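Local coordinates for nird-like protein (Hydrogenobacter thermophilus, PDB 4CH7), which catalyses the decarboxylation of siroheme to didecarboxysiroheme, releasing two molecules of carbon dioxide, in the biosynthesis of heme d1, at residues 6-11 / 39-44; 238-243 / 300-305; 62-67 / 317-322; 99-104 / 131-136. All coordinates share one frame; numbering follows the deposited sequence.

Contact 1: 6-11 / 39-44; sequences DKILKI and KTIEKL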
# COMPACT_ATOMS: atom_id res chain seq x y z
N ASP A 6 -13.77 1.91 23.66
CA ASP A 6 -14.45 1.38 22.48
C ASP A 6 -14.93 2.49 21.54
O ASP A 6 -14.79 2.39 20.32
CB ASP A 6 -15.63 0.50 22.90
CG ASP A 6 -15.19 -0.84 23.46
OD1 ASP A 6 -14.82 -0.90 24.65
OD2 ASP A 6 -15.22 -1.84 22.71
N LYS A 7 -15.51 3.55 22.12
CA LYS A 7 -16.00 4.68 21.33
C LYS A 7 -14.88 5.46 20.65
O LYS A 7 -15.01 5.86 19.49
CB LYS A 7 -16.82 5.63 22.21
CG LYS A 7 -18.32 5.36 22.21
CD LYS A 7 -19.04 6.38 23.06
CE LYS A 7 -18.50 6.38 24.48
NZ LYS A 7 -19.17 7.41 25.33
N ILE A 8 -13.79 5.67 21.37
CA ILE A 8 -12.64 6.40 20.86
C ILE A 8 -11.93 5.61 19.77
O ILE A 8 -11.65 6.14 18.69
CB ILE A 8 -11.64 6.71 21.98
CG1 ILE A 8 -12.22 7.71 22.96
CG2 ILE A 8 -10.35 7.25 21.40
CD1 ILE A 8 -11.35 7.93 24.18
N LEU A 9 -11.64 4.35 20.07
CA LEU A 9 -11.01 3.44 19.11
C LEU A 9 -11.81 3.38 17.81
O LEU A 9 -11.24 3.42 16.72
CB LEU A 9 -10.91 2.03 19.71
CG LEU A 9 -10.51 0.93 18.74
CD1 LEU A 9 -9.09 1.16 18.25
CD2 LEU A 9 -10.66 -0.45 19.36
N LYS A 10 -13.13 3.31 17.94
CA LYS A 10 -14.03 3.27 16.80
C LYS A 10 -14.00 4.56 15.98
O LYS A 10 -14.01 4.52 14.75
CB LYS A 10 -15.46 2.99 17.28
CG LYS A 10 -16.52 3.05 16.18
CD LYS A 10 -17.92 2.98 16.75
CE LYS A 10 -18.97 2.95 15.64
NZ LYS A 10 -18.90 4.16 14.77
N ILE A 11 -13.95 5.70 16.66
CA ILE A 11 -14.10 7.00 16.01
C ILE A 11 -12.84 7.50 15.30
O ILE A 11 -12.94 8.26 14.33
CB ILE A 11 -14.65 8.08 16.99
CG1 ILE A 11 -15.32 9.22 16.23
CG2 ILE A 11 -13.55 8.60 17.90
CD1 ILE A 11 -15.96 10.27 17.12
N LYS A 39 -4.91 12.25 25.21
CA LYS A 39 -4.02 11.38 25.96
C LYS A 39 -4.39 9.91 25.79
O LYS A 39 -3.52 9.04 25.75
CB LYS A 39 -3.99 11.77 27.44
CG LYS A 39 -3.11 10.86 28.30
CD LYS A 39 -2.98 11.36 29.72
CE LYS A 39 -2.39 10.28 30.62
NZ LYS A 39 -3.30 9.10 30.74
N THR A 40 -5.69 9.63 25.67
CA THR A 40 -6.16 8.28 25.41
C THR A 40 -5.66 7.75 24.06
O THR A 40 -5.15 6.63 23.99
CB THR A 40 -7.70 8.16 25.52
OG1 THR A 40 -8.11 8.46 26.86
CG2 THR A 40 -8.15 6.76 25.16
N ILE A 41 -5.79 8.56 23.00
CA ILE A 41 -5.31 8.19 21.66
C ILE A 41 -3.86 7.72 21.71
O ILE A 41 -3.50 6.72 21.09
CB ILE A 41 -5.34 9.37 20.66
CG1 ILE A 41 -6.68 10.11 20.71
CG2 ILE A 41 -5.05 8.87 19.25
CD1 ILE A 41 -7.83 9.31 20.18
N GLU A 42 -3.04 8.48 22.44
CA GLU A 42 -1.63 8.17 22.59
C GLU A 42 -1.45 6.75 23.12
O GLU A 42 -0.65 5.99 22.59
CB GLU A 42 -0.96 9.17 23.53
CG GLU A 42 -1.18 10.63 23.16
CD GLU A 42 -0.43 11.58 24.07
OE1 GLU A 42 -0.03 11.15 25.18
OE2 GLU A 42 -0.24 12.75 23.69
N LYS A 43 -2.19 6.42 24.17
CA LYS A 43 -2.17 5.08 24.76
C LYS A 43 -2.42 4.02 23.70
O LYS A 43 -1.71 3.02 23.64
CB LYS A 43 -3.23 4.96 25.86
CG LYS A 43 -2.83 5.54 27.20
CD LYS A 43 -3.91 5.26 28.24
CE LYS A 43 -3.52 5.79 29.61
NZ LYS A 43 -4.64 5.64 30.58
N LEU A 44 -3.44 4.23 22.87
CA LEU A 44 -3.78 3.27 21.84
C LEU A 44 -2.68 3.09 20.80
O LEU A 44 -2.49 1.98 20.29
CB LEU A 44 -5.12 3.62 21.18
CG LEU A 44 -6.38 3.36 22.02
CD1 LEU A 44 -7.01 4.65 22.48
CD2 LEU A 44 -7.38 2.51 21.26
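Ile8 meets Thr40, Ile41 and Leu44 of helix 39-44 with its two branches, each engaging a different part of that helix. The longer branch ends in CD1, which lies 3.5 Å from Thr40 CG2. Thr40 thus offers its methyl to the interface, while its OG1 is hydrogen-bonded to the backbone carbonyl of Lys36 one turn earlier. The shorter branch, CG2, stands anti to the backbone N (chi1 of Ile8, defined by CG1, is -68°) and presses on Ile41 CD1 at 3.5 Å, tighter than usual for two methyl carbons; Leu44 CD1 is a looser neighbour of CG2 at 4.4 Å. One residue on, Leu9 sets CD1 at 3.7 Å from Leu44 CD2, and its CB comes near the same methyl. The axes of the two segments approach to 10.6 Å and cross steeply, at -75°, consistent with a small area of contact. Val30 and Ile32 also touch Ile8, and Val50 touches both leucines, so the pair belongs to the core of the N-terminal helix-turn-helix domain. With no hydrogen bond or salt bridge crossing between the segments, this interface rests on the van der Waals fit of methyl groups on branched side chains.

Contact 2: 238-243 / 300-305; sequences VWEVPE and LSKYAL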
# COMPACT_ATOMS: atom_id res chain seq x y z
N VAL A 238 -3.17 -17.01 -6.57
CA VAL A 238 -3.50 -16.40 -7.85
C VAL A 238 -4.46 -17.28 -8.63
O VAL A 238 -4.30 -18.50 -8.67
CB VAL A 238 -2.24 -16.06 -8.67
CG1 VAL A 238 -1.40 -15.03 -7.94
CG2 VAL A 238 -1.42 -17.31 -8.95
N TRP A 239 -5.47 -16.67 -9.24
CA TRP A 239 -6.54 -17.43 -9.88
C TRP A 239 -6.84 -16.92 -11.29
O TRP A 239 -6.79 -15.72 -11.55
CB TRP A 239 -7.81 -17.35 -9.03
CG TRP A 239 -7.60 -17.73 -7.60
CD1 TRP A 239 -7.05 -16.96 -6.61
CD2 TRP A 239 -7.93 -18.99 -6.99
NE1 TRP A 239 -7.02 -17.67 -5.43
CE2 TRP A 239 -7.55 -18.91 -5.64
CE3 TRP A 239 -8.51 -20.17 -7.46
CZ2 TRP A 239 -7.73 -19.98 -4.75
CZ3 TRP A 239 -8.68 -21.23 -6.58
CH2 TRP A 239 -8.30 -21.12 -5.24
N GLU A 240 -7.13 -17.85 -12.19
CA GLU A 240 -7.65 -17.48 -13.50
C GLU A 240 -9.17 -17.60 -13.47
O GLU A 240 -9.71 -18.71 -13.37
CB GLU A 240 -7.06 -18.36 -14.60
CG GLU A 240 -7.54 -17.99 -16.00
CD GLU A 240 -6.87 -18.82 -17.07
OE1 GLU A 240 -5.71 -19.24 -16.87
OE2 GLU A 240 -7.51 -19.06 -18.12
N VAL A 241 -9.84 -16.46 -13.55
CA VAL A 241 -11.29 -16.41 -13.42
C VAL A 241 -11.89 -15.64 -14.59
O VAL A 241 -11.38 -14.59 -14.96
CB VAL A 241 -11.71 -15.73 -12.11
CG1 VAL A 241 -13.22 -15.77 -11.92
CG2 VAL A 241 -11.01 -16.37 -10.92
N PRO A 242 -12.96 -16.18 -15.20
CA PRO A 242 -13.71 -15.40 -16.20
C PRO A 242 -14.21 -14.10 -15.59
O PRO A 242 -14.83 -14.12 -14.52
CB PRO A 242 -14.88 -16.33 -16.57
CG PRO A 242 -14.92 -17.39 -15.49
CD PRO A 242 -13.50 -17.54 -15.04
N GLU A 243 -13.96 -12.98 -16.27
CA GLU A 243 -14.18 -11.65 -15.70
C GLU A 243 -15.63 -11.35 -15.34
O GLU A 243 -15.91 -10.44 -14.57
CB GLU A 243 -13.67 -10.58 -16.68
CG GLU A 243 -12.61 -11.08 -17.65
CD GLU A 243 -12.51 -10.20 -18.88
OE1 GLU A 243 -13.23 -9.17 -18.93
OE2 GLU A 243 -11.73 -10.54 -19.79
N LEU A 300 -12.66 -23.69 -10.32
CA LEU A 300 -11.49 -22.94 -10.76
C LEU A 300 -10.23 -23.81 -10.64
O LEU A 300 -9.56 -23.81 -9.61
CB LEU A 300 -11.34 -21.66 -9.94
CG LEU A 300 -12.57 -20.74 -9.92
CD1 LEU A 300 -12.34 -19.53 -9.03
CD2 LEU A 300 -12.92 -20.30 -11.33
N SER A 301 -9.93 -24.56 -11.70
CA SER A 301 -8.81 -25.49 -11.70
C SER A 301 -7.49 -24.78 -12.01
O SER A 301 -6.41 -25.32 -11.73
CB SER A 301 -9.04 -26.60 -12.72
OG SER A 301 -9.32 -26.08 -14.00
N LYS A 302 -7.58 -23.58 -12.57
CA LYS A 302 -6.38 -22.81 -12.89
C LYS A 302 -6.03 -21.85 -11.76
O LYS A 302 -6.63 -20.77 -11.64
CB LYS A 302 -6.58 -22.03 -14.19
CG LYS A 302 -7.04 -22.90 -15.34
CD LYS A 302 -6.86 -22.18 -16.65
CE LYS A 302 -7.43 -22.98 -17.80
NZ LYS A 302 -6.77 -24.31 -17.93
N TYR A 303 -5.07 -22.25 -10.94
CA TYR A 303 -4.61 -21.41 -9.84
C TYR A 303 -3.24 -21.85 -9.34
O TYR A 303 -2.74 -22.91 -9.72
CB TYR A 303 -5.62 -21.41 -8.69
CG TYR A 303 -5.58 -22.65 -7.81
CD1 TYR A 303 -6.28 -23.79 -8.17
CD2 TYR A 303 -4.88 -22.65 -6.62
CE1 TYR A 303 -6.25 -24.92 -7.37
CE2 TYR A 303 -4.85 -23.77 -5.81
CZ TYR A 303 -5.54 -24.90 -6.19
OH TYR A 303 -5.51 -26.01 -5.38
N ALA A 304 -2.64 -21.03 -8.48
CA ALA A 304 -1.34 -21.34 -7.90
C ALA A 304 -1.21 -20.70 -6.53
O ALA A 304 -1.74 -19.61 -6.29
CB ALA A 304 -0.23 -20.86 -8.81
N LEU A 305 -0.52 -21.38 -5.63
CA LEU A 305 -0.28 -20.85 -4.29
C LEU A 305 1.17 -20.40 -4.15
O LEU A 305 2.09 -21.23 -4.10
CB LEU A 305 -0.63 -21.89 -3.22
CG LEU A 305 -2.10 -22.29 -3.14
CD1 LEU A 305 -2.34 -23.29 -2.02
CD2 LEU A 305 -2.97 -21.06 -2.96
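The six-membered ring of Trp239 and the ring of Tyr303 form an offset stack, with centroids 4.6 Å apart and planes only 16° from parallel. Tyr303 CB sits over one face of the tryptophan, 3.4 Å from Trp239 CE3, and adds a CH-pi contact; Trp239 CZ3 and CH2 lie over one face of the tyrosine, displaced toward its rim. Leu300 CB approaches the indole obliquely. Tyr303 CG stands between its own backbone N and carbonyl carbon (chi1 78°), which lays the ring alongside the indole. Trp239 NE1 is bonded to Ser237 OG, while Ile294 of helix 284-297 packs on the indole. An alanine in place of Trp239 would probably leave one face of the Tyr303 ring without its stacking partner and open a gap toward helix 284-297.

The two backbones are tied by three hydrogen bonds. Val238 and Ala304 form a hydrogen-bonded pair (Val238 N to Ala304 O and Ala304 N to Val238 O, both 3.0 Å); Glu240 N to Lys302 O is nearly straight at 176°. Trp239 and Tyr303, the adjoining non-hydrogen-bonded pair with CA atoms 4.4 Å apart, therefore send their rings to one face. On the opposite face, Val238 CG2 meets Ala304 CB at 3.7 Å. Glu240 and Lys302 run side by side; Glu240 OE1 touches Lys302 CD but stays 5.3 Å from Lys302 NZ, so no salt bridge is made.

Strands 233-239 and 303-314 thus pair antiparallel, with helix 284-297 packed on the aromatic face, as in the ferredoxin-like alpha+beta fold of AsnC-like ligand-binding domains.

Contact 3: 62-67 / 317-322; sequences LGYDSA and IKYFSE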
# COMPACT_ATOMS: atom_id res chain seq x y z
N LEU A 62 -1.84 10.64 -6.92
CA LEU A 62 -0.64 11.44 -6.66
C LEU A 62 0.20 11.52 -7.93
O LEU A 62 1.02 12.42 -8.08
CB LEU A 62 0.19 10.83 -5.53
CG LEU A 62 -0.39 10.86 -4.11
CD1 LEU A 62 0.50 10.13 -3.13
CD2 LEU A 62 -0.60 12.30 -3.67
N GLY A 63 -0.02 10.58 -8.84
CA GLY A 63 0.76 10.50 -10.06
C GLY A 63 1.77 9.38 -10.00
O GLY A 63 2.61 9.24 -10.89
N TYR A 64 1.69 8.58 -8.94
CA TYR A 64 2.57 7.43 -8.80
C TYR A 64 2.06 6.26 -9.63
O TYR A 64 0.90 5.86 -9.51
CB TYR A 64 2.71 7.02 -7.34
CG TYR A 64 3.86 7.70 -6.61
CD1 TYR A 64 3.78 9.03 -6.24
CD2 TYR A 64 5.01 6.99 -6.29
CE1 TYR A 64 4.82 9.65 -5.57
CE2 TYR A 64 6.06 7.60 -5.63
CZ TYR A 64 5.95 8.93 -5.27
OH TYR A 64 6.99 9.55 -4.61
N ASP A 65 2.93 5.71 -10.46
CA ASP A 65 2.64 4.44 -11.11
C ASP A 65 3.19 3.34 -10.22
O ASP A 65 4.38 3.32 -9.90
CB ASP A 65 3.28 4.37 -12.50
CG ASP A 65 2.69 3.25 -13.35
OD1 ASP A 65 1.88 2.46 -12.82
OD2 ASP A 65 3.04 3.17 -14.54
N SER A 66 2.32 2.44 -9.79
CA SER A 66 2.73 1.33 -8.95
C SER A 66 2.32 -0.01 -9.56
O SER A 66 1.27 -0.12 -10.18
CB SER A 66 2.16 1.47 -7.54
OG SER A 66 0.74 1.54 -7.56
N ALA A 67 3.18 -1.01 -9.39
CA ALA A 67 2.92 -2.33 -9.95
C ALA A 67 3.50 -3.43 -9.07
O ALA A 67 4.37 -3.17 -8.24
CB ALA A 67 3.48 -2.44 -11.36
N ILE A 317 6.23 3.55 1.69
CA ILE A 317 7.00 4.58 1.03
C ILE A 317 6.63 5.98 1.53
O ILE A 317 5.50 6.23 1.95
CB ILE A 317 6.78 4.53 -0.49
CG1 ILE A 317 5.29 4.65 -0.82
CG2 ILE A 317 7.34 3.24 -1.06
CD1 ILE A 317 5.00 4.71 -2.31
N LYS A 318 7.61 6.88 1.49
CA LYS A 318 7.33 8.29 1.69
C LYS A 318 7.21 8.90 0.31
O LYS A 318 8.08 8.69 -0.55
CB LYS A 318 8.46 8.96 2.47
CG LYS A 318 8.85 8.24 3.75
CD LYS A 318 7.66 8.03 4.66
CE LYS A 318 7.19 9.34 5.29
NZ LYS A 318 6.12 9.12 6.29
N TYR A 319 6.13 9.63 0.07
CA TYR A 319 5.90 10.22 -1.24
C TYR A 319 6.73 11.48 -1.43
O TYR A 319 6.95 12.25 -0.49
CB TYR A 319 4.42 10.53 -1.44
CG TYR A 319 3.52 9.31 -1.43
CD1 TYR A 319 3.49 8.44 -2.51
CD2 TYR A 319 2.71 9.03 -0.34
CE1 TYR A 319 2.67 7.33 -2.51
CE2 TYR A 319 1.89 7.92 -0.33
CZ TYR A 319 1.87 7.07 -1.41
OH TYR A 319 1.06 5.96 -1.41
N PHE A 320 7.21 11.68 -2.65
CA PHE A 320 7.88 12.92 -3.05
C PHE A 320 9.13 13.24 -2.23
O PHE A 320 9.47 14.41 -2.04
CB PHE A 320 6.89 14.08 -3.02
CG PHE A 320 5.70 13.88 -3.91
CD1 PHE A 320 5.87 13.45 -5.23
CD2 PHE A 320 4.42 14.09 -3.44
CE1 PHE A 320 4.78 13.26 -6.06
CE2 PHE A 320 3.32 13.90 -4.26
CZ PHE A 320 3.50 13.48 -5.57
N SER A 321 9.81 12.21 -1.75
CA SER A 321 11.13 12.38 -1.17
C SER A 321 12.14 12.38 -2.31
O SER A 321 11.86 11.86 -3.39
CB SER A 321 11.45 11.27 -0.18
OG SER A 321 11.42 10.00 -0.80
N GLU A 322 13.31 12.98 -2.08
CA GLU A 322 14.31 13.11 -3.13
C GLU A 322 15.13 11.84 -3.28
O GLU A 322 15.92 11.70 -4.21
CB GLU A 322 15.24 14.29 -2.82
CG GLU A 322 14.53 15.62 -2.70
CD GLU A 322 15.34 16.64 -1.93
OE1 GLU A 322 16.27 16.23 -1.21
OE2 GLU A 322 15.04 17.85 -2.05
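An aromatic cluster of Tyr64, Tyr319 and Phe320 joins the approach to strand 65-71, in the first AsnC-like domain, to the loop between strand 303-314 and helix 323-335. Tyr319 turns its edge to the face of Tyr64: the planes stand at 78°, and Tyr319 CD1 is 3.5 Å from Tyr64 CE1. Over one face of the Tyr319 ring, almost on its normal, sits Leu62 CD1, a CH-pi contact 3.4 Å from the centroid. Phe320 meets Tyr64 obliquely, with Phe320 CE1 3.6 Å from Tyr64 CE1, and takes Leu62 O at its own edge, 3.7 Å from Phe320 CZ. The hydroxyl of Tyr64 meets the loop backbone, where Phe320 N donates to Tyr64 OH across 2.9 Å at 178°. A phenylalanine in place of Tyr64 would probably keep much of the ring contact but leave the Phe320 N-H without this acceptor. Val176 touches Leu62, Tyr319 and Phe320, so helix 170-179 of the second helix-turn-helix domain packs on the cluster. The side chain of Tyr319 is about 10 Å from that of His93, the inferred active-site residue. Ring and methyl contacts supply most of the interface, while one nearly straight bond ties the Phe320 N-H to Tyr64.

Contact 4: 99-104 / 131-136; sequences HDFNLW and DYLVLR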
# COMPACT_ATOMS: atom_id res chain seq x y z
N HIS A 99 7.46 -20.15 -6.38
CA HIS A 99 7.04 -20.03 -7.78
C HIS A 99 8.29 -19.92 -8.64
O HIS A 99 9.37 -19.61 -8.13
CB HIS A 99 6.16 -18.79 -7.97
CG HIS A 99 5.39 -18.78 -9.26
ND1 HIS A 99 5.84 -18.13 -10.39
CD2 HIS A 99 4.19 -19.31 -9.58
CE1 HIS A 99 4.95 -18.28 -11.36
NE2 HIS A 99 3.94 -18.99 -10.89
N ASP A 100 8.16 -20.18 -9.94
CA ASP A 100 9.28 -20.03 -10.86
C ASP A 100 9.83 -18.60 -10.79
O ASP A 100 11.04 -18.38 -10.84
CB ASP A 100 8.87 -20.39 -12.29
CG ASP A 100 8.87 -21.89 -12.53
OD1 ASP A 100 8.48 -22.64 -11.62
OD2 ASP A 100 9.27 -22.31 -13.64
N PHE A 101 8.92 -17.64 -10.67
CA PHE A 101 9.29 -16.30 -10.24
C PHE A 101 9.30 -16.31 -8.71
O PHE A 101 8.25 -16.34 -8.07
CB PHE A 101 8.31 -15.26 -10.78
CG PHE A 101 8.31 -15.14 -12.28
CD1 PHE A 101 9.22 -14.31 -12.92
CD2 PHE A 101 7.41 -15.87 -13.05
CE1 PHE A 101 9.23 -14.20 -14.30
CE2 PHE A 101 7.41 -15.76 -14.43
CZ PHE A 101 8.32 -14.93 -15.06
N ASN A 102 10.50 -16.30 -8.14
CA ASN A 102 10.67 -16.51 -6.70
C ASN A 102 10.87 -15.22 -5.90
O ASN A 102 10.98 -15.27 -4.67
CB ASN A 102 11.85 -17.45 -6.45
CG ASN A 102 13.09 -17.03 -7.21
OD1 ASN A 102 13.00 -16.46 -8.30
ND2 ASN A 102 14.26 -17.31 -6.64
N LEU A 103 10.92 -14.09 -6.58
CA LEU A 103 11.05 -12.81 -5.89
C LEU A 103 9.96 -11.84 -6.33
O LEU A 103 9.91 -11.42 -7.49
CB LEU A 103 12.44 -12.19 -6.12
CG LEU A 103 12.74 -11.00 -5.21
CD1 LEU A 103 12.91 -11.47 -3.77
CD2 LEU A 103 13.97 -10.24 -5.67
N TRP A 104 9.09 -11.47 -5.40
CA TRP A 104 7.98 -10.58 -5.68
C TRP A 104 8.05 -9.33 -4.82
O TRP A 104 8.11 -9.41 -3.59
CB TRP A 104 6.65 -11.29 -5.42
CG TRP A 104 6.34 -12.35 -6.43
CD1 TRP A 104 6.95 -13.56 -6.56
CD2 TRP A 104 5.34 -12.29 -7.45
NE1 TRP A 104 6.39 -14.26 -7.61
CE2 TRP A 104 5.40 -13.50 -8.17
CE3 TRP A 104 4.40 -11.33 -7.82
CZ2 TRP A 104 4.54 -13.77 -9.24
CZ3 TRP A 104 3.55 -11.60 -8.89
CH2 TRP A 104 3.63 -12.81 -9.58
N ASP A 131 14.14 -12.95 -16.86
CA ASP A 131 12.68 -13.03 -16.88
C ASP A 131 12.06 -12.30 -15.69
O ASP A 131 12.35 -12.61 -14.54
CB ASP A 131 12.23 -14.49 -16.91
CG ASP A 131 12.65 -15.20 -18.17
OD1 ASP A 131 12.64 -14.57 -19.24
OD2 ASP A 131 13.00 -16.40 -18.09
N TYR A 132 11.19 -11.34 -15.99
CA TYR A 132 10.46 -10.64 -14.94
C TYR A 132 9.02 -10.32 -15.35
O TYR A 132 8.68 -10.33 -16.54
CB TYR A 132 11.19 -9.38 -14.48
CG TYR A 132 11.42 -8.34 -15.56
CD1 TYR A 132 10.48 -7.36 -15.83
CD2 TYR A 132 12.60 -8.33 -16.30
CE1 TYR A 132 10.69 -6.41 -16.81
CE2 TYR A 132 12.82 -7.38 -17.27
CZ TYR A 132 11.86 -6.43 -17.52
OH TYR A 132 12.08 -5.48 -18.50
N LEU A 133 8.19 -10.03 -14.36
CA LEU A 133 6.79 -9.70 -14.61
C LEU A 133 6.48 -8.30 -14.10
O LEU A 133 6.99 -7.87 -13.07
CB LEU A 133 5.88 -10.72 -13.92
CG LEU A 133 6.04 -12.17 -14.34
CD1 LEU A 133 5.12 -13.07 -13.54
CD2 LEU A 133 5.77 -12.33 -15.83
N VAL A 134 5.64 -7.59 -14.85
CA VAL A 134 5.18 -6.27 -14.44
C VAL A 134 3.65 -6.28 -14.41
O VAL A 134 2.99 -6.12 -15.44
CB VAL A 134 5.70 -5.16 -15.38
CG1 VAL A 134 5.09 -3.82 -15.02
CG2 VAL A 134 7.22 -5.09 -15.30
N LEU A 135 3.11 -6.50 -13.21
CA LEU A 135 1.67 -6.67 -13.04
C LEU A 135 1.04 -5.51 -12.29
O LEU A 135 1.46 -5.19 -11.17
CB LEU A 135 1.38 -7.98 -12.30
CG LEU A 135 2.13 -9.22 -12.80
CD1 LEU A 135 1.78 -10.44 -11.96
CD2 LEU A 135 1.83 -9.48 -14.26
N ARG A 136 0.05 -4.87 -12.90
CA ARG A 136 -0.68 -3.80 -12.23
C ARG A 136 -2.01 -4.31 -11.69
O ARG A 136 -2.91 -4.65 -12.46
CB ARG A 136 -0.89 -2.61 -13.16
CG ARG A 136 0.37 -1.79 -13.36
CD ARG A 136 0.15 -0.63 -14.31
NE ARG A 136 1.35 0.18 -14.45
CZ ARG A 136 2.37 -0.13 -15.25
NH1 ARG A 136 2.33 -1.23 -15.98
NH2 ARG A 136 3.43 0.66 -15.31
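Phe101 and Trp104 reach across to strand 132-135 from a segment that enters strand 103-109 through a classic beta bulge, in which Asn102 and Leu103 both face Phe71. Segments 99-104 and 131-136 are not paired with each other: no hydrogen bond links them, and strand 65-71 bonds to both, through Phe71 to Leu103 and through Ala70 to Leu133. The two sets of side chains therefore meet across an intervening strand of the barrel sheet.

The main apolar contact is a CH-pi interaction. Leu133 CG sits over the centre of the Phe101 ring, 3.7 Å from its centroid and 14° off the normal, and the two side chains cross at about a right angle. In Phe101, chi1 of -64° carries the ring toward Leu133 and chi2 of -86° turns its face to it, and Leu133 CD1 comes within 3.6 Å of Phe101 CE2. Asp131 O makes a close approach at the edge of the same ring, 3.5 Å from Phe101 CE1. Trp104 is approached differently: Leu135 CD1 lies at the edge of the indole, 3.7 Å from Trp104 CZ3, while Leu133 CD1 meets Trp104 CH2 obliquely at 4.2 Å.

Among the polar contacts, Lys72 makes a cation-pi contact with the Phe101 ring. Within the turn, Phe101 N donates to His99 ND1 at 3.1 Å, the donor tilted from the imidazole plane. Trp104, whose side chain is about 8 Å from that of the inferred active-site His93, is anchored back on the turn: its NE1 donates to Phe101 O at 2.8 Å, reaching that carbonyl from above its plane.

Contact 1 comes first along the chain and stands apart in the N-terminal helix-turn-helix domain, its centre 30 Å from that of contact 3 and 41 Å from those of contacts 2 and 4. The other three reach the closed eight-stranded antiparallel sheet built from both AsnC-like domains. Contact 3 joins segments 250 residues apart; contacts 4 and 2 follow one another within its span, one in each AsnC-like domain, with centres 17 Å apart. Contacts 3 and 4 touch directly: Asp65 OD2 and Arg136 NH2 form a 2.6 Å salt bridge between neighbouring strands 65-71 and 132-139. Two domains of one chain thus close a barrel that relatives probably form by dimerisation.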